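Local structure of chemotaxis protein CheX (Vibrio vulnificus, 6VPW) at residues Gly101-Leu106 with Asp112-Thr117; Ile136-Phe141 with Asn147-Ile152. The protein is a chemotaxis protein of the CheX family, which probably removes the phosphoryl group from the phosphorylated response regulator CheY. All coordinates share one frame; numbering follows the deposited sequence. Where two conformers were deposited one is given.

Interaction 1: Gly101-Leu106 with Asp112-Thr117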
# COMPACT_ATOMS: atom_id res chain seq x y z
N GLY A 101 -7.74 -16.20 -1.40
CA GLY A 101 -7.43 -17.60 -1.04
C GLY A 101 -7.01 -17.72 0.44
O GLY A 101 -7.49 -18.66 1.10
N ALA A 102 -6.11 -16.86 0.91
CA ALA A 102 -5.66 -16.88 2.32
C ALA A 102 -6.86 -16.66 3.25
O ALA A 102 -7.00 -17.37 4.26
CB ALA A 102 -4.60 -15.81 2.52
N LYS A 103 -7.72 -15.70 2.89
CA LYS A 103 -8.93 -15.37 3.68
C LYS A 103 -9.83 -16.60 3.80
O LYS A 103 -10.36 -16.86 4.89
CB LYS A 103 -9.71 -14.25 2.98
CG LYS A 103 -11.07 -13.92 3.58
CD LYS A 103 -11.76 -12.78 2.86
CE LYS A 103 -13.27 -12.83 2.97
NZ LYS A 103 -13.74 -12.66 4.36
N ARG A 104 -10.00 -17.34 2.70
CA ARG A 104 -10.89 -18.53 2.71
C ARG A 104 -10.27 -19.59 3.63
O ARG A 104 -11.02 -20.18 4.44
CB ARG A 104 -11.13 -19.04 1.29
CG ARG A 104 -12.27 -20.05 1.20
CD ARG A 104 -12.55 -20.61 -0.19
NE ARG A 104 -13.02 -19.63 -1.17
CZ ARG A 104 -14.27 -19.19 -1.26
NH1 ARG A 104 -15.19 -19.60 -0.40
NH2 ARG A 104 -14.60 -18.33 -2.20
N ILE A 105 -8.95 -19.79 3.54
CA ILE A 105 -8.25 -20.82 4.37
C ILE A 105 -8.30 -20.41 5.85
O ILE A 105 -8.69 -21.24 6.69
CB ILE A 105 -6.81 -21.05 3.86
CG1 ILE A 105 -6.84 -21.63 2.44
CG2 ILE A 105 -6.04 -21.96 4.81
CD1 ILE A 105 -5.53 -21.53 1.68
N LEU A 106 -7.95 -19.17 6.16
CA LEU A 106 -7.93 -18.70 7.57
C LEU A 106 -9.33 -18.71 8.17
O LEU A 106 -9.44 -18.95 9.40
CB LEU A 106 -7.27 -17.32 7.59
CG LEU A 106 -5.76 -17.38 7.46
CD1 LEU A 106 -5.16 -16.04 7.09
CD2 LEU A 106 -5.14 -17.92 8.75
N ASP A 112 -10.86 -14.47 10.96
CA ASP A 112 -11.74 -13.80 9.97
C ASP A 112 -11.28 -12.38 9.65
O ASP A 112 -10.94 -11.61 10.60
CB ASP A 112 -13.18 -13.74 10.48
CG ASP A 112 -13.84 -15.10 10.69
OD1 ASP A 112 -13.92 -15.87 9.72
OD2 ASP A 112 -14.26 -15.37 11.82
N PHE A 113 -11.32 -12.02 8.37
CA PHE A 113 -11.01 -10.62 7.98
C PHE A 113 -11.65 -10.31 6.64
O PHE A 113 -11.97 -11.25 5.88
CB PHE A 113 -9.50 -10.37 7.95
CG PHE A 113 -8.73 -11.16 6.92
CD1 PHE A 113 -8.69 -10.74 5.60
CD2 PHE A 113 -8.05 -12.32 7.27
CE1 PHE A 113 -8.00 -11.46 4.65
CE2 PHE A 113 -7.33 -13.02 6.33
CZ PHE A 113 -7.32 -12.61 5.01
N ASP A 114 -11.85 -9.02 6.39
CA ASP A 114 -12.36 -8.51 5.09
C ASP A 114 -11.23 -7.71 4.45
O ASP A 114 -10.42 -7.14 5.21
CB ASP A 114 -13.62 -7.66 5.29
CG ASP A 114 -14.77 -8.45 5.88
OD1 ASP A 114 -15.13 -9.48 5.28
OD2 ASP A 114 -15.26 -8.04 6.96
N MET A 115 -11.17 -7.69 3.12
CA MET A 115 -10.05 -6.99 2.43
C MET A 115 -10.50 -5.62 1.94
O MET A 115 -11.69 -5.46 1.62
CB MET A 115 -9.58 -7.74 1.17
CG MET A 115 -9.57 -9.22 1.30
SD MET A 115 -9.40 -9.94 -0.35
CE MET A 115 -10.40 -11.41 -0.12
N ALA A 116 -9.54 -4.71 1.86
CA ALA A 116 -9.75 -3.38 1.27
C ALA A 116 -9.51 -3.53 -0.24
O ALA A 116 -9.67 -4.65 -0.74
CB ALA A 116 -8.81 -2.40 1.92
N THR A 117 -9.16 -2.45 -0.91
CA THR A 117 -8.91 -2.52 -2.37
C THR A 117 -7.40 -2.55 -2.54
O THR A 117 -6.66 -1.93 -1.76
CB THR A 117 -9.61 -1.37 -3.09
OG1 THR A 117 -9.12 -0.16 -2.52
CG2 THR A 117 -11.11 -1.42 -2.93
O HOH W 1 -10.73 -14.99 6.84

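Interaction 2: Ile136-Phe141 with Asn147-Ile152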
# COMPACT_ATOMS: atom_id res chain seq x y z
N ILE A 136 6.48 -8.21 11.72
CA ILE A 136 6.49 -8.14 10.23
C ILE A 136 7.21 -9.38 9.71
O ILE A 136 8.43 -9.51 9.98
CB ILE A 136 7.14 -6.85 9.70
CG1 ILE A 136 6.46 -5.60 10.26
CG2 ILE A 136 7.15 -6.87 8.17
CD1 ILE A 136 7.21 -4.32 10.01
N ILE A 137 6.49 -10.24 9.00
CA ILE A 137 7.06 -11.50 8.43
C ILE A 137 7.36 -11.26 6.95
O ILE A 137 6.48 -10.70 6.24
CB ILE A 137 6.08 -12.67 8.61
CG1 ILE A 137 5.64 -12.86 10.07
CG2 ILE A 137 6.67 -13.95 8.03
CD1 ILE A 137 6.77 -13.22 11.00
N ILE A 138 8.57 -11.60 6.51
CA ILE A 138 8.93 -11.50 5.07
C ILE A 138 9.07 -12.94 4.56
O ILE A 138 9.68 -13.75 5.27
CB ILE A 138 10.19 -10.66 4.82
CG1 ILE A 138 10.49 -10.54 3.32
CG2 ILE A 138 11.39 -11.21 5.58
CD1 ILE A 138 11.57 -9.54 2.97
N MET A 139 8.48 -13.23 3.41
CA MET A 139 8.55 -14.58 2.80
C MET A 139 9.21 -14.41 1.44
O MET A 139 8.56 -13.97 0.49
CB MET A 139 7.14 -15.17 2.64
CG MET A 139 6.24 -14.92 3.87
SD MET A 139 4.53 -15.48 3.65
CE MET A 139 3.72 -14.52 4.92
N PRO A 140 10.54 -14.63 1.32
CA PRO A 140 11.22 -14.49 0.03
C PRO A 140 10.92 -15.64 -0.94
O PRO A 140 10.68 -16.76 -0.50
CB PRO A 140 12.73 -14.49 0.35
CG PRO A 140 12.82 -14.48 1.88
CD PRO A 140 11.48 -14.95 2.40
N PHE A 141 11.00 -15.34 -2.24
CA PHE A 141 10.78 -16.35 -3.31
C PHE A 141 11.79 -16.09 -4.43
O PHE A 141 12.22 -14.93 -4.62
CB PHE A 141 9.37 -16.28 -3.88
CG PHE A 141 8.25 -16.59 -2.92
CD1 PHE A 141 7.67 -15.59 -2.16
CD2 PHE A 141 7.75 -17.88 -2.81
CE1 PHE A 141 6.63 -15.88 -1.29
CE2 PHE A 141 6.70 -18.16 -1.95
CZ PHE A 141 6.15 -17.17 -1.19
N ASN A 147 13.16 -12.45 -8.55
CA ASN A 147 12.73 -12.75 -7.17
C ASN A 147 11.46 -11.97 -6.82
O ASN A 147 11.06 -11.04 -7.56
CB ASN A 147 13.88 -12.45 -6.19
CG ASN A 147 15.12 -13.28 -6.45
OD1 ASN A 147 15.05 -14.39 -6.98
ND2 ASN A 147 16.27 -12.77 -6.06
N ALA A 148 10.84 -12.39 -5.73
CA ALA A 148 9.62 -11.73 -5.22
C ALA A 148 9.62 -11.89 -3.71
O ALA A 148 10.44 -12.65 -3.17
CB ALA A 148 8.39 -12.36 -5.84
N PHE A 149 8.73 -11.16 -3.04
CA PHE A 149 8.60 -11.44 -1.60
C PHE A 149 7.24 -10.93 -1.13
O PHE A 149 6.69 -9.96 -1.70
CB PHE A 149 9.78 -10.90 -0.78
CG PHE A 149 10.09 -9.46 -1.01
CD1 PHE A 149 9.42 -8.47 -0.31
CD2 PHE A 149 11.06 -9.09 -1.94
CE1 PHE A 149 9.71 -7.12 -0.53
CE2 PHE A 149 11.33 -7.75 -2.16
CZ PHE A 149 10.67 -6.77 -1.45
N ILE A 150 6.71 -11.66 -0.18
CA ILE A 150 5.46 -11.27 0.52
C ILE A 150 5.88 -10.68 1.86
O ILE A 150 6.81 -11.25 2.49
CB ILE A 150 4.50 -12.45 0.75
CG1 ILE A 150 3.97 -13.00 -0.56
CG2 ILE A 150 3.36 -12.04 1.69
CD1 ILE A 150 3.21 -14.29 -0.40
N GLU A 151 5.27 -9.57 2.24
CA GLU A 151 5.49 -9.05 3.61
C GLU A 151 4.10 -8.97 4.23
O GLU A 151 3.12 -8.57 3.52
CB GLU A 151 6.23 -7.72 3.66
CG GLU A 151 7.68 -7.82 3.26
CD GLU A 151 8.46 -6.55 3.57
OE1 GLU A 151 9.57 -6.39 3.04
OE2 GLU A 151 7.95 -5.74 4.35
N ILE A 152 4.01 -9.36 5.50
CA ILE A 152 2.67 -9.35 6.13
C ILE A 152 2.83 -8.90 7.58
O ILE A 152 3.90 -9.17 8.17
CB ILE A 152 2.02 -10.73 5.96
CG1 ILE A 152 0.50 -10.68 6.15
CG2 ILE A 152 2.68 -11.77 6.85
CD1 ILE A 152 -0.19 -11.85 5.51

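Interaction 1: Gly101-Leu106 with Asp112-Thr117
Phe113 meets the last turns of helix 85-107 with both its ring and its backbone. The Lys103 chain passes obliquely over the ring, its CG above one face and displaced toward the rim, while Leu106 CD1 comes in at the edge, near the ring plane, 3.8 Å from Phe113 CE2. Lys103 CA and CB both lie 3.5 Å from Phe113 CZ. With chi1 at 64°, the ring stands between its own backbone N and carbonyl carbon, and this turns it toward the helix. At the backbone, Phe113 O accepts a hydrogen bond of 2.7 Å from Lys103 NZ; the C=O...N angle is 153°, with NZ tilted from the carbonyl plane. A bend in the last torsion of Lys103 (chi4 65°) ends an otherwise extended chain and places the ammonium there. One water receives no more than a weak bond from Phe113 N and donates to Lys103 O at 2.7 Å.

Strand 114-123 is the outermost strand of the six-stranded antiparallel sheet within this chain, and the contact fastens its beginning to the helix that precedes it. Phe11 of helix 8-23 also packs on Phe113, Ala102 and Leu106.

At Asp114 the interaction is electrostatic: OD1 lies 3.6 Å from Lys103 NZ, a long salt bridge beside the carbonyl bond. Met115 then returns to apolar packing, its terminal methyl CE coming within 3.6 Å of Lys103 CD.

Interaction 2: Ile136-Phe141 with Asn147-Ile152
Met139 and Ile150 face each other as a hydrogen-bonded antiparallel pair, and their side chains leave the same face of the sheet as Ile137, Phe141, Ala148 and Ile152. Extended beyond CG, the methionine crosses toward the isoleucines: its CE methyl reaches Ile152 CG2 at 3.5 Å and lies near Ile150 CG2. That Ile152 branch is set between the backbone N and carbonyl carbon because CG1 takes the anti position (chi1 -161°), and CG2 also touches Ile137 CB. Farther along, Ile150 CD1 approaches Phe141 CE1 obliquely at 3.9 Å. At the edge of the Phe141 ring, near its plane, lie Phe149 CA and Ala148 O.

On the other face, Ile138 and Glu151 run side by side in the same direction, with Ile138 CG1 3.9 Å from Glu151 CG. Ile138 CD1 then meets Phe149 CD1 obliquely, at 4.1 Å. Glu151 OE1 finds its partner outside the hairpin, in a salt bridge to Lys35 NZ.

Three pairs of backbone hydrogen bonds fix this register, and the N-to-C directions of strands 137-141 and 148-152 differ by 166°, close to antiparallel. Met139 N to Ile150 O is the shortest bond at 2.7 Å, with an N-H...O angle of 164°.

The two strands form a beta hairpin within the antiparallel sheet. Strand 28-34 flanks it beyond 137-142, and strand 56-63 beyond 148-154. Helix 8-23 lies over the face carrying Met139, Ile150, Ile152 and Phe141, where Leu12 packs on Met139, Leu15 on Ile150, Phe11 on Ile152 and Met16 on Phe141.

From the N terminus, helix 8-23 comes first and later packs on both contacts, with Phe11 reaching residues of each. Interaction 1 closes a loop that spans five residues between its segments, the first still helical, as the chain turns from helix 85-107 into strand 114-123. After strand 126-130 the chain reaches interaction 2, which closes a second five-residue connection as a hairpin. The two are therefore in series, neither nested nor crossing. Their centres lie 18 Å apart and their nearest atoms about 7 Å, without touching. Interaction 1 ties a helix to one outermost strand of the six-stranded sheet, whereas interaction 2 joins its second and third strands counted from 28-34.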